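PDB 2EHH: dihydrodipicolinate synthase from Aquifex aeolicus, which probably catalyses the condensation of pyruvate with aspartate semialdehyde to 4-hydroxy-tetrahydrodipicolinate, a step of lysine biosynthesis. Local coordinates for residues 5-10 / 36-41; 79-84 / 115-120; 127-132 / 154-159; 143-148 / 174-179. All blocks are in the same frame, centred on the assembly; numbering follows the deposited sequence.

Contact 1: residues 5-10 / 36-41; sequences SIVALI and DAILVC
Strands 5-8 and 37-40 run parallel, with axes 4.7 Å apart at their closest and turned by 23°, so that I6 sits beside A37, V7 beside I38 and A8 beside L39. They are the first two strands of the eight-stranded TIM barrel; strand 5-8 also bonds to strand 201-204, which closes the cylinder. V7 N donates to A37 O, V7 O accepts from L39 N, and L9 N goes on to L39 O. I6, A37, A8 and L39 share one face of the sheet, where A8 comes near T44 and L39 near I203, both predicted to bind pyruvate. V7 and I38 fill the other face, under H30 of helix 20-31. Their side chains lie alongside each other, V7 CG1 meeting I38 CG1 at 3.8 Å; V7 reaches it because CG1 stands between the backbone N and the carbonyl carbon (chi1 61°). L9 crosses I38 at a slant, its CD2 3.7 Å from I38 CG2. At the start of the strands D36 grips S5 twice: D36 N donates to S5 O, and D36 OD2 takes S5 N at 2.7 Å on its anti lone pair, nearly straight at 163°. The same OD2 forms a salt bridge with K215, while S5 OG bonds N207. With an alanine in place of D36, S5 N would probably lose its acceptor and K215 the charge it faces. At the far end a water donates to both segments, 2.7 Å from L9 O and 2.9 Å from L39 O.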
loop_
_atom_site.group_PDB
_atom_site.type_symbol
_atom_site.label_atom_id
_atom_site.label_comp_id
_atom_site.label_asym_id
_atom_site.label_seq_id
_atom_site.Cartn_x
_atom_site.Cartn_y
_atom_site.Cartn_z
ATOM N N SER A 5 -1.474 -18.662 26.076
ATOM C CA SER A 5 -0.374 -18.939 25.167
ATOM C C SER A 5 -0.682 -20.157 24.300
ATOM O O SER A 5 -0.690 -21.290 24.787
ATOM C CB SER A 5 0.904 -19.175 25.977
ATOM O OG SER A 5 2.011 -19.411 25.129
ATOM N N ILE A 6 -0.940 -19.906 23.018
ATOM C CA ILE A 6 -1.257 -20.948 22.044
ATOM C C ILE A 6 -0.136 -21.001 21.010
ATOM O O ILE A 6 0.257 -19.974 20.457
ATOM C CB ILE A 6 -2.587 -20.639 21.321
ATOM C CG1 ILE A 6 -3.711 -20.504 22.349
ATOM C CG2 ILE A 6 -2.911 -21.734 20.304
ATOM C CD1 ILE A 6 -5.056 -20.128 21.747
ATOM N N VAL A 7 0.384 -22.192 20.745
ATOM C CA VAL A 7 1.467 -22.315 19.781
ATOM C C VAL A 7 1.004 -22.795 18.405
ATOM O O VAL A 7 0.268 -23.772 18.294
ATOM C CB VAL A 7 2.568 -23.282 20.302
ATOM C CG1 VAL A 7 1.980 -24.673 20.529
ATOM C CG2 VAL A 7 3.721 -23.352 19.305
ATOM N N ALA A 8 1.413 -22.076 17.363
ATOM C CA ALA A 8 1.097 -22.470 15.993
ATOM C C ALA A 8 2.230 -23.462 15.741
ATOM O O ALA A 8 3.349 -23.086 15.391
ATOM C CB ALA A 8 1.196 -21.265 15.048
ATOM N N LEU A 9 1.939 -24.735 15.968
ATOM C CA LEU A 9 2.944 -25.781 15.845
ATOM C C LEU A 9 3.415 -26.103 14.433
ATOM O O LEU A 9 2.614 -26.216 13.506
ATOM C CB LEU A 9 2.418 -27.057 16.502
ATOM C CG LEU A 9 3.464 -28.034 17.028
ATOM C CD1 LEU A 9 4.138 -27.434 18.250
ATOM C CD2 LEU A 9 2.796 -29.356 17.397
ATOM N N ILE A 10 4.725 -26.245 14.280
ATOM C CA ILE A 10 5.306 -26.613 12.995
ATOM C C ILE A 10 4.948 -28.082 12.783
ATOM O O ILE A 10 4.579 -28.771 13.733
ATOM C CB ILE A 10 6.847 -26.527 13.021
ATOM C CG1 ILE A 10 7.387 -27.396 14.163
ATOM C CG2 ILE A 10 7.290 -25.083 13.190
ATOM C CD1 ILE A 10 8.892 -27.597 14.137
ATOM N N ASP A 36 -0.860 -23.299 26.745
ATOM C CA ASP A 36 -2.281 -23.544 26.962
ATOM C C ASP A 36 -2.950 -24.381 25.880
ATOM O O ASP A 36 -3.853 -25.172 26.164
ATOM C CB ASP A 36 -3.017 -22.212 27.114
ATOM C CG ASP A 36 -2.549 -21.429 28.321
ATOM O OD1 ASP A 36 -2.715 -21.931 29.453
ATOM O OD2 ASP A 36 -2.008 -20.316 28.144
ATOM N N ALA A 37 -2.510 -24.216 24.637
ATOM C CA ALA A 37 -3.102 -24.971 23.546
ATOM C C ALA A 37 -2.166 -25.080 22.359
ATOM O O ALA A 37 -1.259 -24.267 22.186
ATOM C CB ALA A 37 -4.407 -24.315 23.115
ATOM N N ILE A 38 -2.403 -26.092 21.538
ATOM C CA ILE A 38 -1.593 -26.304 20.356
ATOM C C ILE A 38 -2.478 -26.231 19.126
ATOM O O ILE A 38 -3.559 -26.823 19.086
ATOM C CB ILE A 38 -0.895 -27.684 20.375
ATOM C CG1 ILE A 38 0.055 -27.772 21.570
ATOM C CG2 ILE A 38 -0.114 -27.893 19.083
ATOM C CD1 ILE A 38 0.767 -29.099 21.680
ATOM N N LEU A 39 -2.025 -25.469 18.140
ATOM C CA LEU A 39 -2.733 -25.338 16.877
ATOM C C LEU A 39 -1.944 -26.181 15.894
ATOM O O LEU A 39 -0.770 -25.904 15.639
ATOM C CB LEU A 39 -2.737 -23.884 16.397
ATOM C CG LEU A 39 -3.004 -23.682 14.901
ATOM C CD1 LEU A 39 -4.420 -24.112 14.564
ATOM C CD2 LEU A 39 -2.782 -22.221 14.528
ATOM N N VAL A 40 -2.572 -27.221 15.357
ATOM C CA VAL A 40 -1.895 -28.075 14.390
ATOM C C VAL A 40 -2.468 -27.853 12.993
ATOM O O VAL A 40 -3.646 -27.534 12.837
ATOM C CB VAL A 40 -2.028 -29.570 14.765
ATOM C CG1 VAL A 40 -1.303 -29.838 16.072
ATOM C CG2 VAL A 40 -3.495 -29.951 14.890
ATOM N N CYS A 41 -1.619 -28.003 11.984
ATOM C CA CYS A 41 -2.027 -27.828 10.597
ATOM C C CYS A 41 -2.394 -26.401 10.242
ATOM O O CYS A 41 -3.300 -26.170 9.443
ATOM C CB CYS A 41 -3.194 -28.755 10.272
ATOM S SG CYS A 41 -2.745 -30.468 10.463
HETATM O O HOH W 1 1.146 -28.553 12.587
HETATM O O HOH W 2 0.131 -25.212 12.952
#

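Contact 2: residues 79-84 / 115-120; sequences NATHEA and YEHFKT
T81 and H117 join two neighbouring helices of the TIM barrel's outer layer, 81-93 and 111-124, with one hydrogen bond between these segments. T81 OG1 lies 2.9 Å from H117 ND1, near the ring plane at its edge, and either atom could be the donor. The imidazole reaches across because CG is anti to the backbone N (chi1 177°), which sends the ring toward the first turn of helix 81-93. There the packing is tight: H117 CE1 comes to 3.8 Å from T81 CA and, obliquely, to 4.0 Å from A84 CB, while V101 of strand 98-102 and the loop residue P104 touch the same side chain. Within its own helix H117 CD2 sits over the centre of the F118 ring, 3.9 Å above it. A leucine in place of H117 would probably leave the buried T81 hydroxyl without its ring partner and set it free to turn. The other flank is looser. It holds little more than two methyls, T81 CG2 and T120 CG2, 3.8 Å apart where the two side chains meet at about a right angle, and T120 is partly exposed. L268 of a second subunit packs on T81 and E116, and P48 of that subunit on N79 and A80, so this helix pair also faces a subunit interface. T120 turns its hydroxyl back to its own helix: T120 OG1 donates to E116 O at 2.6 Å, from the opposite face of that carbonyl to T120 N.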
loop_
_atom_site.group_PDB
_atom_site.type_symbol
_atom_site.label_atom_id
_atom_site.label_comp_id
_atom_site.label_asym_id
_atom_site.label_seq_id
_atom_site.Cartn_x
_atom_site.Cartn_y
_atom_site.Cartn_z
ATOM N N ASN A 79 -9.732 -22.278 0.815
ATOM C CA ASN A 79 -10.522 -21.280 0.110
ATOM C C ASN A 79 -11.701 -21.913 -0.621
ATOM O O ASN A 79 -12.262 -21.324 -1.542
ATOM C CB ASN A 79 -9.654 -20.458 -0.855
ATOM C CG ASN A 79 -8.959 -21.305 -1.896
ATOM O OD1 ASN A 79 -9.094 -22.529 -1.922
ATOM N ND2 ASN A 79 -8.199 -20.648 -2.769
ATOM N N ALA A 80 -12.073 -23.117 -0.186
ATOM C CA ALA A 80 -13.204 -23.859 -0.752
ATOM C C ALA A 80 -14.109 -24.255 0.415
ATOM O O ALA A 80 -13.709 -25.030 1.281
ATOM C CB ALA A 80 -12.709 -25.105 -1.484
ATOM N N THR A 81 -15.325 -23.721 0.433
ATOM C CA THR A 81 -16.272 -23.990 1.512
ATOM C C THR A 81 -16.583 -25.472 1.755
ATOM O O THR A 81 -16.467 -25.954 2.879
ATOM C CB THR A 81 -17.587 -23.220 1.270
ATOM O OG1 THR A 81 -17.281 -21.836 1.049
ATOM C CG2 THR A 81 -18.518 -23.332 2.482
ATOM N N HIS A 82 -16.969 -26.196 0.708
ATOM C CA HIS A 82 -17.296 -27.620 0.849
ATOM C C HIS A 82 -16.176 -28.365 1.565
ATOM O O HIS A 82 -16.409 -29.123 2.507
ATOM C CB HIS A 82 -17.522 -28.256 -0.524
ATOM C CG HIS A 82 -18.104 -29.638 -0.463
ATOM N ND1 HIS A 82 -19.427 -29.873 -0.160
ATOM C CD2 HIS A 82 -17.538 -30.853 -0.656
ATOM C CE1 HIS A 82 -19.654 -31.177 -0.170
ATOM N NE2 HIS A 82 -18.524 -31.793 -0.469
ATOM N N GLU A 83 -14.955 -28.141 1.099
ATOM C CA GLU A 83 -13.775 -28.770 1.672
ATOM C C GLU A 83 -13.571 -28.377 3.138
ATOM O O GLU A 83 -13.269 -29.225 3.981
ATOM C CB GLU A 83 -12.555 -28.380 0.836
ATOM C CG GLU A 83 -11.209 -28.635 1.486
ATOM C CD GLU A 83 -10.054 -28.212 0.593
ATOM O OE1 GLU A 83 -9.654 -29.001 -0.293
ATOM O OE2 GLU A 83 -9.555 -27.080 0.767
ATOM N N ALA A 84 -13.737 -27.093 3.441
ATOM C CA ALA A 84 -13.569 -26.620 4.812
ATOM C C ALA A 84 -14.606 -27.267 5.734
ATOM O O ALA A 84 -14.318 -27.545 6.899
ATOM C CB ALA A 84 -13.695 -25.091 4.866
ATOM N N TYR A 115 -19.220 -14.249 4.580
ATOM C CA TYR A 115 -20.285 -14.540 5.539
ATOM C C TYR A 115 -20.822 -15.951 5.304
ATOM O O TYR A 115 -20.876 -16.772 6.224
ATOM C CB TYR A 115 -21.426 -13.527 5.383
ATOM C CG TYR A 115 -22.693 -13.905 6.120
ATOM C CD1 TYR A 115 -22.760 -13.862 7.514
ATOM C CD2 TYR A 115 -23.827 -14.312 5.420
ATOM C CE1 TYR A 115 -23.932 -14.213 8.190
ATOM C CE2 TYR A 115 -25.002 -14.664 6.084
ATOM C CZ TYR A 115 -25.049 -14.611 7.466
ATOM O OH TYR A 115 -26.219 -14.939 8.117
ATOM N N GLU A 116 -21.211 -16.240 4.068
ATOM C CA GLU A 116 -21.749 -17.564 3.760
ATOM C C GLU A 116 -20.739 -18.682 4.001
ATOM O O GLU A 116 -21.114 -19.789 4.383
ATOM C CB GLU A 116 -22.270 -17.606 2.321
ATOM C CG GLU A 116 -23.444 -16.666 2.101
ATOM C CD GLU A 116 -24.154 -16.891 0.783
ATOM O OE1 GLU A 116 -24.971 -16.025 0.400
ATOM O OE2 GLU A 116 -23.905 -17.931 0.136
ATOM N N HIS A 117 -19.458 -18.389 3.797
ATOM C CA HIS A 117 -18.405 -19.378 4.015
ATOM C C HIS A 117 -18.377 -19.816 5.480
ATOM O O HIS A 117 -18.565 -20.992 5.803
ATOM C CB HIS A 117 -17.044 -18.780 3.635
ATOM C CG HIS A 117 -15.881 -19.688 3.892
ATOM N ND1 HIS A 117 -15.602 -20.789 3.106
ATOM C CD2 HIS A 117 -14.909 -19.647 4.835
ATOM C CE1 HIS A 117 -14.507 -21.380 3.552
ATOM N NE2 HIS A 117 -14.067 -20.706 4.603
ATOM N N PHE A 118 -18.147 -18.856 6.366
ATOM C CA PHE A 118 -18.072 -19.139 7.789
ATOM C C PHE A 118 -19.397 -19.607 8.368
ATOM O O PHE A 118 -19.424 -20.464 9.251
ATOM C CB PHE A 118 -17.564 -17.905 8.535
ATOM C CG PHE A 118 -16.094 -17.653 8.343
ATOM C CD1 PHE A 118 -15.150 -18.396 9.048
ATOM C CD2 PHE A 118 -15.650 -16.702 7.431
ATOM C CE1 PHE A 118 -13.780 -18.199 8.845
ATOM C CE2 PHE A 118 -14.284 -16.494 7.220
ATOM C CZ PHE A 118 -13.349 -17.246 7.929
ATOM N N LYS A 119 -20.493 -19.051 7.868
ATOM C CA LYS A 119 -21.816 -19.435 8.345
ATOM C C LYS A 119 -22.056 -20.907 8.005
ATOM O O LYS A 119 -22.482 -21.693 8.853
ATOM C CB LYS A 119 -22.885 -18.566 7.684
ATOM C CG LYS A 119 -24.286 -18.748 8.246
ATOM C CD LYS A 119 -25.302 -17.975 7.415
ATOM C CE LYS A 119 -26.639 -17.839 8.133
ATOM N NZ LYS A 119 -27.240 -19.155 8.482
ATOM N N THR A 120 -21.767 -21.273 6.761
ATOM C CA THR A 120 -21.954 -22.649 6.307
ATOM C C THR A 120 -21.183 -23.639 7.170
ATOM O O THR A 120 -21.739 -24.639 7.633
ATOM C CB THR A 120 -21.535 -22.798 4.827
ATOM O OG1 THR A 120 -22.388 -21.978 4.019
ATOM C CG2 THR A 120 -21.658 -24.255 4.365
#

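Contact 3: residues 127-132 / 154-159; sequences IPIIIY and CENIVA
I131 and I157 meet at the apolar centre, I131 CD1 lying obliquely across I157 CG2 at 3.8 Å. F118 of helix 111-124 touches I131, and A122 of that helix packs on both I129 and I157, so these isoleucines fill the layer between sheet and helix. On the opposite face I130 CG2 rests 4.0 Å from A159 CB. I130 is turned into the barrel there, close to K161, the predicted Schiff-base lysine; the strand continues to Y132, the predicted proton donor/acceptor. Strands 129-132 and 157-159 are the fifth and sixth of the TIM barrel; they pair in parallel sense, but the axes of these short segments diverge by 61°. A beta bulge accompanies the twist: I129 pairs with I157, but I130 pairs with A159, so V158 is the extra residue. The backbone bonds follow this shift. I129 N donates to N156 O at 3.0 Å; I129 O accepts from V158 N at 3.2 Å; then I131 N reaches A159 O at 2.8 Å. Past V158, whose CG2 is only in loose touch with P128 CB, comes the polar edge at N156. Its CG is anti to the backbone N (chi1 -161°), which turns the amide toward A122; ND2 donates to A122 O and V125 O. I129 CD1 lies 4.0 Å from N156 ND2, where the apolar layer meets this amide. Backbone bonds thus carry the pairing through the bulge, while the amide nitrogen of N156, satisfied by main-chain carbonyls, ties the entry of strand 157-162 to the C-terminal end of helix 111-124.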
loop_
_atom_site.group_PDB
_atom_site.type_symbol
_atom_site.label_atom_id
_atom_site.label_comp_id
_atom_site.label_asym_id
_atom_site.label_seq_id
_atom_site.Cartn_x
_atom_site.Cartn_y
_atom_site.Cartn_z
ATOM N N ILE A 127 -18.700 -27.210 16.585
ATOM C CA ILE A 127 -17.396 -27.131 17.237
ATOM C C ILE A 127 -16.988 -25.664 17.329
ATOM O O ILE A 127 -17.292 -24.877 16.434
ATOM C CB ILE A 127 -16.317 -27.904 16.436
ATOM C CG1 ILE A 127 -15.000 -27.938 17.220
ATOM C CG2 ILE A 127 -16.088 -27.240 15.079
ATOM C CD1 ILE A 127 -13.878 -28.673 16.503
ATOM N N PRO A 128 -16.308 -25.269 18.416
ATOM C CA PRO A 128 -15.901 -23.865 18.524
ATOM C C PRO A 128 -15.012 -23.488 17.339
ATOM O O PRO A 128 -14.077 -24.208 17.002
ATOM C CB PRO A 128 -15.149 -23.826 19.852
ATOM C CG PRO A 128 -15.868 -24.872 20.666
ATOM C CD PRO A 128 -16.019 -26.000 19.662
ATOM N N ILE A 129 -15.311 -22.357 16.713
ATOM C CA ILE A 129 -14.552 -21.907 15.556
ATOM C C ILE A 129 -13.854 -20.575 15.775
ATOM O O ILE A 129 -14.442 -19.635 16.311
ATOM C CB ILE A 129 -15.474 -21.776 14.327
ATOM C CG1 ILE A 129 -15.997 -23.160 13.934
ATOM C CG2 ILE A 129 -14.721 -21.120 13.164
ATOM C CD1 ILE A 129 -17.141 -23.120 12.948
ATOM N N ILE A 130 -12.595 -20.512 15.353
ATOM C CA ILE A 130 -11.793 -19.299 15.460
ATOM C C ILE A 130 -11.512 -18.799 14.049
ATOM O O ILE A 130 -10.921 -19.512 13.239
ATOM C CB ILE A 130 -10.422 -19.558 16.134
ATOM C CG1 ILE A 130 -10.616 -20.253 17.481
ATOM C CG2 ILE A 130 -9.675 -18.230 16.324
ATOM C CD1 ILE A 130 -9.312 -20.620 18.177
ATOM N N ILE A 131 -11.950 -17.583 13.751
ATOM C CA ILE A 131 -11.702 -16.996 12.442
ATOM C C ILE A 131 -10.223 -16.615 12.385
ATOM O O ILE A 131 -9.654 -16.166 13.383
ATOM C CB ILE A 131 -12.557 -15.726 12.237
ATOM C CG1 ILE A 131 -14.032 -16.112 12.116
ATOM C CG2 ILE A 131 -12.092 -14.973 10.989
ATOM C CD1 ILE A 131 -14.981 -14.920 12.160
ATOM N N TYR A 132 -9.592 -16.802 11.230
ATOM C CA TYR A 132 -8.185 -16.447 11.096
ATOM C C TYR A 132 -8.038 -15.402 9.998
ATOM O O TYR A 132 -8.168 -15.707 8.811
ATOM C CB TYR A 132 -7.344 -17.694 10.781
ATOM C CG TYR A 132 -5.863 -17.424 10.599
ATOM C CD1 TYR A 132 -5.272 -16.267 11.110
ATOM C CD2 TYR A 132 -5.042 -18.345 9.941
ATOM C CE1 TYR A 132 -3.907 -16.035 10.974
ATOM C CE2 TYR A 132 -3.673 -18.118 9.805
ATOM C CZ TYR A 132 -3.116 -16.963 10.325
ATOM O OH TYR A 132 -1.760 -16.740 10.220
ATOM N N CYS A 154 -24.080 -17.041 14.762
ATOM C CA CYS A 154 -23.547 -18.345 15.152
ATOM C C CYS A 154 -22.884 -18.311 16.528
ATOM O O CYS A 154 -21.787 -17.777 16.675
ATOM C CB CYS A 154 -22.525 -18.827 14.114
ATOM S SG CYS A 154 -23.122 -18.837 12.409
ATOM N N GLU A 155 -23.538 -18.894 17.532
ATOM C CA GLU A 155 -22.973 -18.916 18.880
ATOM C C GLU A 155 -21.672 -19.694 18.792
ATOM O O GLU A 155 -20.805 -19.608 19.656
ATOM C CB GLU A 155 -23.921 -19.625 19.853
ATOM C CG GLU A 155 -25.362 -19.140 19.787
ATOM C CD GLU A 155 -26.167 -19.523 21.017
ATOM O OE1 GLU A 155 -26.000 -20.658 21.516
ATOM O OE2 GLU A 155 -26.976 -18.688 21.479
ATOM N N ASN A 156 -21.576 -20.446 17.707
ATOM C CA ASN A 156 -20.461 -21.311 17.362
ATOM C C ASN A 156 -19.143 -20.574 17.031
ATOM O O ASN A 156 -18.045 -21.111 17.226
ATOM C CB ASN A 156 -20.916 -22.160 16.168
ATOM C CG ASN A 156 -20.081 -23.378 15.982
ATOM O OD1 ASN A 156 -19.133 -23.600 16.728
ATOM N ND2 ASN A 156 -20.422 -24.185 14.990
ATOM N N ILE A 157 -19.257 -19.354 16.516
ATOM C CA ILE A 157 -18.088 -18.550 16.154
ATOM C C ILE A 157 -17.738 -17.697 17.370
ATOM O O ILE A 157 -18.410 -16.709 17.670
ATOM C CB ILE A 157 -18.413 -17.697 14.913
ATOM C CG1 ILE A 157 -18.687 -18.641 13.733
ATOM C CG2 ILE A 157 -17.269 -16.755 14.600
ATOM C CD1 ILE A 157 -19.143 -17.964 12.464
ATOM N N VAL A 158 -16.666 -18.088 18.053
ATOM C CA VAL A 158 -16.258 -17.448 19.304
ATOM C C VAL A 158 -14.983 -16.621 19.372
ATOM O O VAL A 158 -14.723 -15.979 20.390
ATOM C CB VAL A 158 -16.135 -18.515 20.399
ATOM C CG1 VAL A 158 -17.436 -19.297 20.511
ATOM C CG2 VAL A 158 -14.985 -19.458 20.063
ATOM N N ALA A 159 -14.175 -16.634 18.323
ATOM C CA ALA A 159 -12.937 -15.872 18.381
ATOM C C ALA A 159 -12.335 -15.593 17.016
ATOM O O ALA A 159 -12.814 -16.085 15.994
ATOM C CB ALA A 159 -11.931 -16.613 19.235
#

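Contact 4: residues 143-148 / 174-179; sequences SVDTMF and VKRLGE
R176 reaches across to D145 and holds one oxygen with both terminal nitrogens, a salt bridge with NH2 at 2.7 Å and NH1 at 2.9 Å from D145 OD1. OD1 lies near the guanidinium plane, but the carboxylate is turned 79° against it, so the nitrogens arrive from opposite faces of the carboxylate; this is an end-on grip of a single atom, not the paired two-oxygen form. V144 CG1 sits 3.7 Å from R176 NH2, set obliquely to the guanidinium. F148 flanks the arginine too, its ring plane 36° from the guanidinium and CD2 4.1 Å from NH1. Next to this, L177 packs its methyls against the other helix: L177 CD1 is 3.8 Å from F148 CA and lies at the ring's edge, while L177 CD2 approaches M147 CB at 4.2 Å. The next layer sets these groups in place. The arginine chain bends at chi3 (62°), bringing its end past V144 to D145. D145 stands in the first turn of its helix, and that turn is fixed by S143 at the N-cap, where T146 N donates to S143 OG at 3.0 Å; T146 OG1 and S143 N both bond Q111 OE1. On the other side, G178 leaves helix 167-177 with positive phi just after L177. Outward, the contact joins helices 144-153 and 167-177 on the barrel's outer layer. Strand 157-162 comes between them in the chain, and M147 bridges inward, touching S160 and E162 on that strand and R169 and I173 on the second helix.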
loop_
_atom_site.group_PDB
_atom_site.type_symbol
_atom_site.label_atom_id
_atom_site.label_comp_id
_atom_site.label_asym_id
_atom_site.label_seq_id
_atom_site.Cartn_x
_atom_site.Cartn_y
_atom_site.Cartn_z
ATOM N N SER A 143 -14.380 -7.965 7.055
ATOM C CA SER A 143 -14.723 -6.726 7.755
ATOM C C SER A 143 -15.293 -6.991 9.139
ATOM O O SER A 143 -15.782 -8.085 9.427
ATOM C CB SER A 143 -15.747 -5.926 6.955
ATOM O OG SER A 143 -17.030 -6.514 7.081
ATOM N N VAL A 144 -15.237 -5.984 9.999
ATOM C CA VAL A 144 -15.776 -6.142 11.339
ATOM C C VAL A 144 -17.296 -6.309 11.226
ATOM O O VAL A 144 -17.908 -7.038 12.008
ATOM C CB VAL A 144 -15.413 -4.931 12.227
ATOM C CG1 VAL A 144 -15.998 -5.109 13.626
ATOM C CG2 VAL A 144 -13.885 -4.805 12.313
ATOM N N ASP A 145 -17.900 -5.643 10.244
ATOM C CA ASP A 145 -19.341 -5.775 10.025
ATOM C C ASP A 145 -19.670 -7.253 9.813
ATOM O O ASP A 145 -20.594 -7.787 10.418
ATOM C CB ASP A 145 -19.790 -4.999 8.778
ATOM C CG ASP A 145 -19.991 -3.514 9.038
ATOM O OD1 ASP A 145 -19.954 -3.095 10.211
ATOM O OD2 ASP A 145 -20.202 -2.765 8.059
ATOM N N THR A 146 -18.904 -7.911 8.948
ATOM C CA THR A 146 -19.128 -9.322 8.654
ATOM C C THR A 146 -18.890 -10.178 9.896
ATOM O O THR A 146 -19.680 -11.071 10.196
ATOM C CB THR A 146 -18.212 -9.802 7.506
ATOM O OG1 THR A 146 -18.512 -9.058 6.323
ATOM C CG2 THR A 146 -18.423 -11.292 7.225
ATOM N N MET A 147 -17.807 -9.899 10.619
ATOM C CA MET A 147 -17.498 -10.646 11.833
ATOM C C MET A 147 -18.633 -10.491 12.837
ATOM O O MET A 147 -19.032 -11.449 13.492
ATOM C CB MET A 147 -16.199 -10.142 12.460
ATOM C CG MET A 147 -14.957 -10.408 11.621
ATOM S SD MET A 147 -13.475 -9.683 12.340
ATOM C CE MET A 147 -13.220 -10.762 13.735
ATOM N N PHE A 148 -19.141 -9.271 12.959
ATOM C CA PHE A 148 -20.233 -8.982 13.880
ATOM C C PHE A 148 -21.465 -9.818 13.535
ATOM O O PHE A 148 -22.082 -10.438 14.407
ATOM C CB PHE A 148 -20.584 -7.498 13.805
ATOM C CG PHE A 148 -21.754 -7.109 14.655
ATOM C CD1 PHE A 148 -21.639 -7.061 16.039
ATOM C CD2 PHE A 148 -22.975 -6.795 14.069
ATOM C CE1 PHE A 148 -22.729 -6.701 16.833
ATOM C CE2 PHE A 148 -24.070 -6.435 14.849
ATOM C CZ PHE A 148 -23.946 -6.388 16.235
ATOM N N VAL A 174 -13.125 -5.591 19.585
ATOM C CA VAL A 174 -13.382 -5.678 21.022
ATOM C C VAL A 174 -14.640 -4.895 21.410
ATOM O O VAL A 174 -15.494 -5.389 22.147
ATOM C CB VAL A 174 -12.185 -5.143 21.834
ATOM C CG1 VAL A 174 -12.559 -5.029 23.314
ATOM C CG2 VAL A 174 -10.989 -6.077 21.662
ATOM N N LYS A 175 -14.756 -3.678 20.891
ATOM C CA LYS A 175 -15.897 -2.827 21.199
ATOM C C LYS A 175 -17.221 -3.328 20.634
ATOM O O LYS A 175 -18.223 -3.378 21.343
ATOM C CB LYS A 175 -15.640 -1.401 20.697
ATOM C CG LYS A 175 -16.786 -0.433 20.974
ATOM C CD LYS A 175 -16.457 0.970 20.497
ATOM C CE LYS A 175 -17.612 1.924 20.752
ATOM N NZ LYS A 175 -17.956 2.003 22.196
ATOM N N ARG A 176 -17.228 -3.707 19.362
ATOM C CA ARG A 176 -18.457 -4.164 18.726
ATOM C C ARG A 176 -18.913 -5.594 19.005
ATOM O O ARG A 176 -20.104 -5.818 19.218
ATOM C CB ARG A 176 -18.368 -3.955 17.212
ATOM C CG ARG A 176 -18.244 -2.501 16.796
ATOM C CD ARG A 176 -18.225 -2.386 15.290
ATOM N NE ARG A 176 -19.466 -2.891 14.713
ATOM C CZ ARG A 176 -19.668 -3.058 13.411
ATOM N NH1 ARG A 176 -20.832 -3.525 12.979
ATOM N NH2 ARG A 176 -18.703 -2.760 12.545
ATOM N N LEU A 177 -17.999 -6.562 19.005
ATOM C CA LEU A 177 -18.406 -7.954 19.230
ATOM C C LEU A 177 -18.664 -8.308 20.684
ATOM O O LEU A 177 -19.287 -9.323 20.985
ATOM C CB LEU A 177 -17.391 -8.934 18.625
ATOM C CG LEU A 177 -17.637 -9.210 17.135
ATOM C CD1 LEU A 177 -17.486 -7.910 16.345
ATOM C CD2 LEU A 177 -16.669 -10.273 16.623
ATOM N N GLY A 178 -18.188 -7.476 21.594
ATOM C CA GLY A 178 -18.444 -7.749 22.991
ATOM C C GLY A 178 -17.659 -8.847 23.676
ATOM O O GLY A 178 -16.955 -9.640 23.053
ATOM N N GLU A 179 -17.838 -8.894 24.992
ATOM C CA GLU A 179 -17.156 -9.822 25.897
ATOM C C GLU A 179 -17.207 -11.329 25.663
ATOM O O GLU A 179 -16.292 -12.032 26.090
ATOM C CB GLU A 179 -17.610 -9.523 27.325
ATOM C CG GLU A 179 -17.434 -8.037 27.660
ATOM C CD GLU A 179 -17.980 -7.634 29.025
ATOM O OE1 GLU A 179 -18.783 -8.395 29.606
ATOM O OE2 GLU A 179 -17.619 -6.539 29.512
#

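Overall arrangement
All four contacts belong to one TIM barrel. Contacts 1 and 3 are buried strand pairs in the same sheet, their centres about 17 Å apart without touching, and rely on backbone hydrogen bonds and aliphatic side chains, contact 1 adding a carboxylate at its start; contact 3 differs in its stronger twist and bulge. Contacts 2 and 4 join helices of the outer layer through side chains: a threonine-histidine bond in buried contact 2, a salt bridge at the surface in contact 4. Contact 2 touches contact 3 where F118 O meets I157 CD1. Contact 4 alternates with contact 3 along the chain, helix 144-153, strand 157-162 and helix 167-177 following one another.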